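Side-chain contacts in double Glycine Motif Protease domain from AMS/PCAT Transporter (Lachnospiraceae bacterium C6A11, PDB 6MPZ), which probably cleaves leader peptides after their double glycine motif, as a C39-family cysteine peptidase domain of a transporter that matures and exports peptides: residues Ser59-Val64 and Ile137-Lys142; Glu83-Glu88 and Cys93-Asn98; Ala113-Pro118 and Glu128-Ser133. All blocks are in the same frame, centred on the assembly; numbering follows the deposited sequence.

Contact 1 (Ser59-Val64 and Ile137-Lys142); sequences SNALNV and ICLIFK
Leu139 reaches from the sheet to the first turn of helix 61-70 and divides its methyls between two helix residues. CD2 meets Ala61 CB at 3.9 Å, while CD1 packs against Val64 CG1 at 3.9 Å, the latter two side chains crossing at about a right angle. With CG1 anti to the backbone N (chi1 173°), Val64 sends that methyl toward the strand. A small alanine lets the leucine come close to the helix, and the branched valine fills the next position on the same face; Leu65 also touches Leu139. This buried part is tightly packed. The other side of the turn is looser and partly exposed: Asn60 OD1 accepts a capping hydrogen bond from Asn63 N (3.1 Å), the donor tilted 34° from the carbonyl plane; the short amide suits an N-cap because it can take an N-H of the first turn. The bound peptide runs past the start of the helix, hydrogen-bonded to the backbone of Ser59 and Ala61, with an apolar side chain on Ala61 and Ile137. The contact is purely apolar, so shape and burial hold it together, while backbone polar groups at the helix start serve the peptide.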
loop_
_atom_site.group_PDB
_atom_site.type_symbol
_atom_site.label_atom_id
_atom_site.label_comp_id
_atom_site.label_asym_id
_atom_site.label_seq_id
_atom_site.Cartn_x
_atom_site.Cartn_y
_atom_site.Cartn_z
ATOM N N SER A 59 -1.526 2.172 -12.033
ATOM C CA SER A 59 -2.020 0.831 -11.698
ATOM C C SER A 59 -3.339 0.998 -10.985
ATOM O O SER A 59 -3.679 2.089 -10.527
ATOM C CB SER A 59 -1.051 0.108 -10.749
ATOM O OG SER A 59 0.201 -0.121 -11.379
ATOM N N ASN A 60 -4.063 -0.105 -10.835
ATOM C CA ASN A 60 -5.305 -0.103 -10.096
ATOM C C ASN A 60 -5.297 -1.139 -8.972
ATOM O O ASN A 60 -4.538 -2.120 -9.014
ATOM C CB ASN A 60 -6.547 -0.217 -11.027
ATOM C CG ASN A 60 -6.778 -1.619 -11.584
ATOM O OD1 ASN A 60 -6.918 -2.593 -10.839
ATOM N ND2 ASN A 60 -6.885 -1.716 -12.928
ATOM N N ALA A 61 -6.141 -0.899 -7.975
ATOM C CA ALA A 61 -6.034 -1.598 -6.747
ATOM C C ALA A 61 -6.345 -3.067 -6.954
ATOM O O ALA A 61 -5.761 -3.927 -6.268
ATOM C CB ALA A 61 -6.957 -0.989 -5.702
ATOM N N LEU A 62 -7.235 -3.385 -7.883
ATOM C CA LEU A 62 -7.543 -4.833 -8.135
ATOM C C LEU A 62 -6.307 -5.597 -8.620
ATOM O O LEU A 62 -6.084 -6.740 -8.202
ATOM C CB LEU A 62 -8.683 -5.036 -9.146
ATOM C CG LEU A 62 -9.112 -6.492 -9.386
ATOM C CD1 LEU A 62 -9.515 -7.165 -8.076
ATOM C CD2 LEU A 62 -10.238 -6.598 -10.428
ATOM N N ASN A 63 -5.518 -4.960 -9.485
ATOM C CA ASN A 63 -4.322 -5.608 -10.050
ATOM C C ASN A 63 -3.168 -5.678 -9.040
ATOM O O ASN A 63 -2.433 -6.677 -9.024
ATOM C CB ASN A 63 -3.853 -4.915 -11.333
ATOM C CG ASN A 63 -4.739 -5.237 -12.525
ATOM O OD1 ASN A 63 -5.369 -6.293 -12.583
ATOM N ND2 ASN A 63 -4.799 -4.335 -13.461
ATOM N N VAL A 64 -3.060 -4.669 -8.153
ATOM C CA VAL A 64 -2.055 -4.703 -7.104
ATOM C C VAL A 64 -2.339 -5.890 -6.205
ATOM O O VAL A 64 -1.435 -6.648 -5.885
ATOM C CB VAL A 64 -2.026 -3.417 -6.310
ATOM C CG1 VAL A 64 -1.080 -3.551 -5.100
ATOM C CG2 VAL A 64 -1.562 -2.279 -7.206
ATOM N N ILE A 137 -9.311 4.201 0.565
ATOM C CA ILE A 137 -9.029 2.831 0.074
ATOM C C ILE A 137 -7.660 2.320 0.616
ATOM O O ILE A 137 -6.647 2.979 0.460
ATOM C CB ILE A 137 -9.014 2.744 -1.479
ATOM C CG1 ILE A 137 -10.299 3.339 -2.109
ATOM C CG2 ILE A 137 -8.847 1.300 -1.919
ATOM C CD1 ILE A 137 -11.620 2.697 -1.687
ATOM N N CYS A 138 -7.659 1.098 1.166
ATOM C CA CYS A 138 -6.570 0.559 1.906
ATOM C C CYS A 138 -6.420 -0.888 1.525
ATOM O O CYS A 138 -7.380 -1.636 1.614
ATOM C CB CYS A 138 -6.856 0.629 3.414
ATOM S SG CYS A 138 -5.596 -0.158 4.464
ATOM N N LEU A 139 -5.219 -1.280 1.129
ATOM C CA LEU A 139 -4.967 -2.660 0.782
ATOM C C LEU A 139 -4.161 -3.226 1.930
ATOM O O LEU A 139 -3.149 -2.676 2.272
ATOM C CB LEU A 139 -4.217 -2.759 -0.558
ATOM C CG LEU A 139 -4.767 -1.866 -1.710
ATOM C CD1 LEU A 139 -3.864 -1.896 -2.944
ATOM C CD2 LEU A 139 -6.219 -2.185 -2.049
ATOM N N ILE A 140 -4.637 -4.358 2.462
ATOM C CA ILE A 140 -4.243 -4.951 3.706
ATOM C C ILE A 140 -3.709 -6.335 3.355
ATOM O O ILE A 140 -4.318 -7.054 2.550
ATOM C CB ILE A 140 -5.473 -5.016 4.650
ATOM C CG1 ILE A 140 -5.854 -3.601 5.139
ATOM C CG2 ILE A 140 -5.263 -5.994 5.818
ATOM C CD1 ILE A 140 -4.997 -3.108 6.289
ATOM N N PHE A 141 -2.539 -6.679 3.902
ATOM C CA PHE A 141 -1.826 -7.888 3.503
ATOM C C PHE A 141 -1.479 -8.712 4.713
ATOM O O PHE A 141 -1.261 -8.174 5.795
ATOM C CB PHE A 141 -0.540 -7.562 2.728
ATOM C CG PHE A 141 -0.762 -6.689 1.522
ATOM C CD1 PHE A 141 -1.141 -7.241 0.306
ATOM C CD2 PHE A 141 -0.593 -5.312 1.594
ATOM C CE1 PHE A 141 -1.362 -6.436 -0.786
ATOM C CE2 PHE A 141 -0.810 -4.532 0.492
ATOM C CZ PHE A 141 -1.182 -5.081 -0.689
ATOM N N LYS A 142 -1.414 -10.020 4.506
ATOM C CA LYS A 142 -1.130 -10.980 5.554
ATOM C C LYS A 142 -0.379 -12.128 4.849
ATOM O O LYS A 142 -0.698 -12.456 3.696
ATOM C CB LYS A 142 -2.463 -11.447 6.180
ATOM C CG LYS A 142 -2.517 -12.772 6.926
ATOM C CD LYS A 142 -3.196 -12.738 8.308
ATOM C CE LYS A 142 -2.148 -12.368 9.355
ATOM N NZ LYS A 142 -2.594 -12.378 10.778
#

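Contact 2 (Glu83-Glu88 and Cys93-Asn98); sequences EKLKKE and CIIHWN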
loop_
_atom_site.group_PDB
_atom_site.type_symbol
_atom_site.label_atom_id
_atom_site.label_comp_id
_atom_site.label_asym_id
_atom_site.label_seq_id
_atom_site.Cartn_x
_atom_site.Cartn_y
_atom_site.Cartn_z
ATOM N N GLU A 83 -10.326 7.333 11.007
ATOM C CA GLU A 83 -10.341 6.883 12.383
ATOM C C GLU A 83 -10.321 5.339 12.499
ATOM O O GLU A 83 -9.768 4.768 13.450
ATOM C CB GLU A 83 -11.544 7.486 13.162
ATOM C CG GLU A 83 -12.909 6.790 12.987
ATOM C CD GLU A 83 -13.991 7.205 14.026
ATOM O OE1 GLU A 83 -15.060 7.517 13.519
ATOM O OE2 GLU A 83 -13.813 7.222 15.316
ATOM N N LYS A 84 -10.959 4.665 11.567
ATOM C CA LYS A 84 -10.998 3.178 11.614
ATOM C C LYS A 84 -9.707 2.580 11.025
ATOM O O LYS A 84 -9.341 1.442 11.341
ATOM C CB LYS A 84 -12.227 2.624 10.879
ATOM C CG LYS A 84 -12.382 1.128 11.044
ATOM C CD LYS A 84 -13.845 0.690 10.873
ATOM C CE LYS A 84 -13.985 -0.688 10.267
ATOM N NZ LYS A 84 -15.417 -1.078 10.386
ATOM N N LEU A 85 -9.021 3.322 10.162
ATOM C CA LEU A 85 -7.732 2.859 9.674
ATOM C C LEU A 85 -6.755 2.813 10.876
ATOM O O LEU A 85 -6.102 1.785 11.125
ATOM C CB LEU A 85 -7.208 3.756 8.559
ATOM C CG LEU A 85 -5.802 3.428 8.043
ATOM C CD1 LEU A 85 -5.627 1.986 7.615
ATOM C CD2 LEU A 85 -5.503 4.321 6.899
ATOM N N LYS A 86 -6.724 3.925 11.624
ATOM C CA LYS A 86 -5.932 4.089 12.875
ATOM C C LYS A 86 -6.216 3.028 13.926
ATOM O O LYS A 86 -5.325 2.556 14.602
ATOM C CB LYS A 86 -6.183 5.432 13.461
ATOM C CG LYS A 86 -5.713 6.560 12.558
ATOM C CD LYS A 86 -6.237 7.907 13.002
ATOM C CE LYS A 86 -5.952 8.899 11.932
ATOM N NZ LYS A 86 -6.456 10.254 12.211
ATOM N N LYS A 87 -7.453 2.600 13.997
ATOM C CA LYS A 87 -7.867 1.646 14.979
ATOM C C LYS A 87 -7.619 0.213 14.553
ATOM O O LYS A 87 -7.103 -0.577 15.343
ATOM C CB LYS A 87 -9.348 1.887 15.308
ATOM C CG LYS A 87 -9.840 1.157 16.540
ATOM C CD LYS A 87 -11.083 1.852 17.132
ATOM C CE LYS A 87 -11.902 0.897 17.959
ATOM N NZ LYS A 87 -11.081 0.317 19.050
ATOM N N GLU A 88 -7.957 -0.117 13.331
ATOM C CA GLU A 88 -7.990 -1.503 12.865
ATOM C C GLU A 88 -6.960 -1.855 11.774
ATOM O O GLU A 88 -6.793 -3.039 11.451
ATOM C CB GLU A 88 -9.370 -1.794 12.254
ATOM C CG GLU A 88 -10.611 -1.240 12.947
ATOM C CD GLU A 88 -11.594 -2.286 13.437
ATOM O OE1 GLU A 88 -11.070 -3.228 14.030
ATOM O OE2 GLU A 88 -12.822 -2.151 13.240
ATOM N N CYS A 93 0.681 -1.440 4.929
ATOM C CA CYS A 93 -0.489 -1.560 4.043
ATOM C C CYS A 93 -0.302 -0.499 2.956
ATOM O O CYS A 93 0.495 0.464 3.136
ATOM C CB CYS A 93 -1.835 -1.324 4.795
ATOM S SG CYS A 93 -2.009 0.305 5.616
ATOM N N ILE A 94 -1.033 -0.641 1.860
ATOM C CA ILE A 94 -0.955 0.330 0.772
ATOM C C ILE A 94 -2.233 1.148 0.812
ATOM O O ILE A 94 -3.323 0.578 0.967
ATOM C CB ILE A 94 -0.778 -0.369 -0.627
ATOM C CG1 ILE A 94 0.580 -1.115 -0.701
ATOM C CG2 ILE A 94 -0.828 0.669 -1.732
ATOM C CD1 ILE A 94 0.820 -1.975 -1.929
ATOM N N ILE A 95 -2.101 2.476 0.656
ATOM C CA ILE A 95 -3.232 3.346 0.706
ATOM C C ILE A 95 -3.234 4.271 -0.509
ATOM O O ILE A 95 -2.167 4.682 -0.994
ATOM C CB ILE A 95 -3.342 4.162 2.026
ATOM C CG1 ILE A 95 -2.161 5.130 2.227
ATOM C CG2 ILE A 95 -3.472 3.232 3.193
ATOM C CD1 ILE A 95 -2.306 6.143 3.362
ATOM N N HIS A 96 -4.456 4.558 -0.980
ATOM C CA HIS A 96 -4.747 5.474 -2.096
ATOM C C HIS A 96 -4.617 6.916 -1.553
ATOM O O HIS A 96 -4.994 7.178 -0.427
ATOM C CB HIS A 96 -6.168 5.118 -2.602
ATOM C CG HIS A 96 -6.557 5.737 -3.915
ATOM N ND1 HIS A 96 -5.703 5.838 -4.992
ATOM C CD2 HIS A 96 -7.747 6.223 -4.339
ATOM C CE1 HIS A 96 -6.335 6.401 -5.999
ATOM N NE2 HIS A 96 -7.578 6.637 -5.631
ATOM N N TRP A 97 -4.059 7.827 -2.341
ATOM C CA TRP A 97 -3.553 9.125 -1.841
ATOM C C TRP A 97 -3.819 10.217 -2.868
ATOM O O TRP A 97 -3.342 10.118 -4.004
ATOM C CB TRP A 97 -2.034 9.000 -1.604
ATOM C CG TRP A 97 -1.326 10.082 -0.797
ATOM C CD1 TRP A 97 -0.549 11.098 -1.276
ATOM C CD2 TRP A 97 -1.287 10.199 0.630
ATOM N NE1 TRP A 97 -0.022 11.834 -0.232
ATOM C CE2 TRP A 97 -0.472 11.317 0.943
ATOM C CE3 TRP A 97 -1.874 9.468 1.680
ATOM C CZ2 TRP A 97 -0.245 11.735 2.259
ATOM C CZ3 TRP A 97 -1.635 9.880 2.995
ATOM C CH2 TRP A 97 -0.848 11.007 3.269
ATOM N N ASN A 98 -4.548 11.254 -2.446
ATOM C CA ASN A 98 -4.978 12.379 -3.305
ATOM C C ASN A 98 -5.706 11.968 -4.594
ATOM O O ASN A 98 -5.622 12.670 -5.578
ATOM C CB ASN A 98 -3.773 13.274 -3.622
ATOM C CG ASN A 98 -3.150 13.848 -2.378
ATOM O OD1 ASN A 98 -3.856 14.118 -1.407
ATOM N ND2 ASN A 98 -1.834 14.008 -2.375
#
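Helix 82-88 packs over strand 93-97 at a distance, the nearest CA atoms, those of Leu85 and Ile95, lying 10.0 Å apart, so side chains must bridge the gap. Leu85 does this from the helix. An extended chi1 of 175° swings its fork away from its own backbone N and toward the strand: CD1 faces Cys93 SG at 4.5 Å, and CD2 faces Ile95 CG2 at 4.4 Å. Cys93 and Ile95 are alternate residues of the strand, so both project from the same side of the sheet, and Leu85 spans them with one methyl each. These are light touches; Leu85 also touches Leu105 of strand 101-109, Cys138 of strand 137-142, and the side chains of Phe130 and Phe134. Leucine suits this place because its two methyls can meet several strands at once; cysteine offers a compact, weakly polar sulfur, and beta-branched isoleucine fits an extended strand while filling the layer beneath the helix. Glu83, Lys84, Lys87 and Glu88 are exposed, and Lys86 makes a salt bridge to Asp131. Of residues 83-88, Leu85 alone meets strand 93-97, an apolar residue on an otherwise charged turn. Because no polar pairing links the two segments and the contacts are long, the chemistry implies hydrophobic burial shared among many neighbours, without a directional bond to fix one exact geometry.

Contact 3 (Ala113-Pro118 and Glu128-Ser133); sequences AYINDP and EEFDRS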
loop_
_atom_site.group_PDB
_atom_site.type_symbol
_atom_site.label_atom_id
_atom_site.label_comp_id
_atom_site.label_asym_id
_atom_site.label_seq_id
_atom_site.Cartn_x
_atom_site.Cartn_y
_atom_site.Cartn_z
ATOM N N ALA A 113 1.500 10.442 10.809
ATOM C CA ALA A 113 1.464 9.199 10.035
ATOM C C ALA A 113 2.826 9.003 9.367
ATOM O O ALA A 113 3.434 9.967 8.871
ATOM C CB ALA A 113 0.383 9.280 8.964
ATOM N N TYR A 114 3.292 7.762 9.363
ATOM C CA TYR A 114 4.607 7.407 8.814
ATOM C C TYR A 114 4.453 6.567 7.527
ATOM O O TYR A 114 3.974 5.403 7.538
ATOM C CB TYR A 114 5.445 6.688 9.874
ATOM C CG TYR A 114 5.865 7.615 10.983
ATOM C CD1 TYR A 114 4.981 7.930 12.020
ATOM C CD2 TYR A 114 7.124 8.233 10.974
ATOM C CE1 TYR A 114 5.358 8.811 13.045
ATOM C CE2 TYR A 114 7.504 9.110 11.992
ATOM C CZ TYR A 114 6.619 9.401 13.017
ATOM O OH TYR A 114 7.007 10.267 13.992
ATOM N N ILE A 115 4.930 7.162 6.446
ATOM C CA ILE A 115 4.681 6.725 5.087
ATOM C C ILE A 115 6.009 6.602 4.316
ATOM O O ILE A 115 6.958 7.349 4.570
ATOM C CB ILE A 115 3.703 7.742 4.461
ATOM C CG1 ILE A 115 2.285 7.462 4.988
ATOM C CG2 ILE A 115 3.746 7.763 2.956
ATOM C CD1 ILE A 115 1.316 8.567 4.762
ATOM N N ASN A 116 6.087 5.603 3.443
ATOM C CA ASN A 116 7.100 5.559 2.360
ATOM C C ASN A 116 6.354 5.933 1.102
ATOM O O ASN A 116 5.561 5.157 0.591
ATOM C CB ASN A 116 7.723 4.147 2.244
ATOM C CG ASN A 116 8.783 3.870 3.324
ATOM O OD1 ASN A 116 9.197 4.794 4.052
ATOM N ND2 ASN A 116 9.193 2.585 3.465
ATOM N N ASP A 117 6.545 7.180 0.683
ATOM C CA ASP A 117 5.962 7.719 -0.515
ATOM C C ASP A 117 6.940 7.436 -1.688
ATOM O O ASP A 117 8.080 7.894 -1.658
ATOM C CB ASP A 117 5.759 9.229 -0.352
ATOM C CG ASP A 117 5.107 9.871 -1.569
ATOM O OD1 ASP A 117 5.204 9.372 -2.734
ATOM O OD2 ASP A 117 4.468 10.905 -1.364
ATOM N N PRO A 118 6.497 6.700 -2.733
ATOM C CA PRO A 118 7.418 6.378 -3.852
ATOM C C PRO A 118 7.960 7.599 -4.609
ATOM O O PRO A 118 9.001 7.496 -5.254
ATOM C CB PRO A 118 6.579 5.488 -4.766
ATOM C CG PRO A 118 5.448 5.012 -3.957
ATOM C CD PRO A 118 5.197 6.027 -2.876
ATOM N N GLU A 128 -3.705 15.959 10.329
ATOM C CA GLU A 128 -4.735 16.750 9.635
ATOM C C GLU A 128 -4.558 16.582 8.141
ATOM O O GLU A 128 -5.550 16.295 7.440
ATOM C CB GLU A 128 -4.763 18.218 10.069
ATOM C CG GLU A 128 -3.409 18.945 9.927
ATOM C CD GLU A 128 -3.092 19.542 8.568
ATOM O OE1 GLU A 128 -3.998 19.666 7.717
ATOM O OE2 GLU A 128 -1.896 19.867 8.362
ATOM N N GLU A 129 -3.305 16.689 7.665
ATOM C CA GLU A 129 -2.999 16.480 6.255
ATOM C C GLU A 129 -3.235 14.996 5.864
ATOM O O GLU A 129 -3.877 14.720 4.864
ATOM C CB GLU A 129 -1.572 16.901 5.950
ATOM C CG GLU A 129 -1.128 16.667 4.514
ATOM C CD GLU A 129 0.286 17.101 4.239
ATOM O OE1 GLU A 129 0.678 18.135 4.791
ATOM O OE2 GLU A 129 0.980 16.491 3.390
ATOM N N PHE A 130 -2.780 14.056 6.683
ATOM C CA PHE A 130 -3.107 12.647 6.443
ATOM C C PHE A 130 -4.579 12.451 6.185
ATOM O O PHE A 130 -4.949 11.898 5.158
ATOM C CB PHE A 130 -2.711 11.745 7.605
ATOM C CG PHE A 130 -3.026 10.292 7.363
ATOM C CD1 PHE A 130 -2.129 9.473 6.638
ATOM C CD2 PHE A 130 -4.219 9.748 7.792
ATOM C CE1 PHE A 130 -2.416 8.133 6.406
ATOM C CE2 PHE A 130 -4.505 8.414 7.552
ATOM C CZ PHE A 130 -3.587 7.604 6.863
ATOM N N ASP A 131 -5.406 12.948 7.104
ATOM C CA ASP A 131 -6.863 12.794 7.029
ATOM C C ASP A 131 -7.455 13.333 5.729
ATOM O O ASP A 131 -8.395 12.729 5.206
ATOM C CB ASP A 131 -7.572 13.428 8.241
ATOM C CG ASP A 131 -7.327 12.658 9.572
ATOM O OD1 ASP A 131 -6.716 11.558 9.585
ATOM O OD2 ASP A 131 -7.758 13.148 10.634
ATOM N N ARG A 132 -6.922 14.436 5.173
ATOM C CA ARG A 132 -7.435 14.902 3.867
ATOM C C ARG A 132 -6.869 14.169 2.645
ATOM O O ARG A 132 -7.565 14.054 1.644
ATOM C CB ARG A 132 -7.335 16.411 3.706
ATOM C CG ARG A 132 -5.978 17.050 3.650
ATOM C CD ARG A 132 -6.033 18.506 3.160
ATOM N NE ARG A 132 -5.917 19.468 4.275
ATOM C CZ ARG A 132 -4.785 19.846 4.872
ATOM N NH1 ARG A 132 -3.602 19.480 4.399
ATOM N NH2 ARG A 132 -4.870 20.730 5.866
ATOM N N SER A 133 -5.635 13.677 2.739
ATOM C CA SER A 133 -4.929 13.024 1.629
ATOM C C SER A 133 -5.305 11.528 1.445
ATOM O O SER A 133 -5.447 11.040 0.304
ATOM C CB SER A 133 -3.413 13.129 1.809
ATOM O OG SER A 133 -3.004 14.457 1.656
#
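Phe130 of helix 127-133 meets Ala113 and Ile115 of strand 112-117, where a short helix packs on the antiparallel sheet of this C39 peptidase, a papain-like (clan CA) fold. The closest approach is Ala113 CB to Phe130 CD1, 3.4 Å, and the methyl comes at the ring obliquely. Ile115 CD1 arrives at the ring's edge, near its plane, 4.0 Å from Phe130 CD1 and 4.1 Å from Phe130 CE1. The phenylalanine gets there through a chi1 of -179°, which directs the ring out to the strand. Alanine suits the spot where helix and strand draw nearest, their CA atoms 6.8 Å apart at Ala113 and Phe130, whereas isoleucine, two residues further along the strand and so on the same side of it, is long enough to reach the ring from a more distant backbone.

In the next shell, Phe108 meets the Phe130 ring edge-to-face and also touches Ala113, while Ile95 touches Phe130 and Trp97 packs on Ile115. Backbone hydrogen bonds to Ile125 and Val123 on one neighbouring strand, and to Lys106 and Val104 on the other, hold strand 112-117 within the sheet. Beyond Ile115 this strand carries Asp117, whose side chain belongs to a Cys27-His101-Asp117 arrangement consistent with the catalytic triad of the family. The aspartate is directed by two partners outside these segments: Asp117 OD1 accepts hydrogen bonds from both His101 NE2 and the backbone N of Ala119.

All three contacts set a helix against the same antiparallel sheet. Contact 1 closes the longest loop of the three, from residues 59-64 to 137-142, and contacts 2 and 3 follow one another inside it. Contacts 1 and 2 have centres 12 Å apart and use neighbouring strands, 137-142 and 93-97, which are linked by backbone pairing. Contacts 2 and 3 are closer, with centres 9 Å apart, and meet directly, with Asn98 N probably hydrogen-bonded to Ser133 O (2.9 Å). Contacts 1 and 3, about 17 Å apart between centres, adjoin only in sequence. The sheet thus connects the helix touching the leader peptide with the strand bearing the putative triad aspartate.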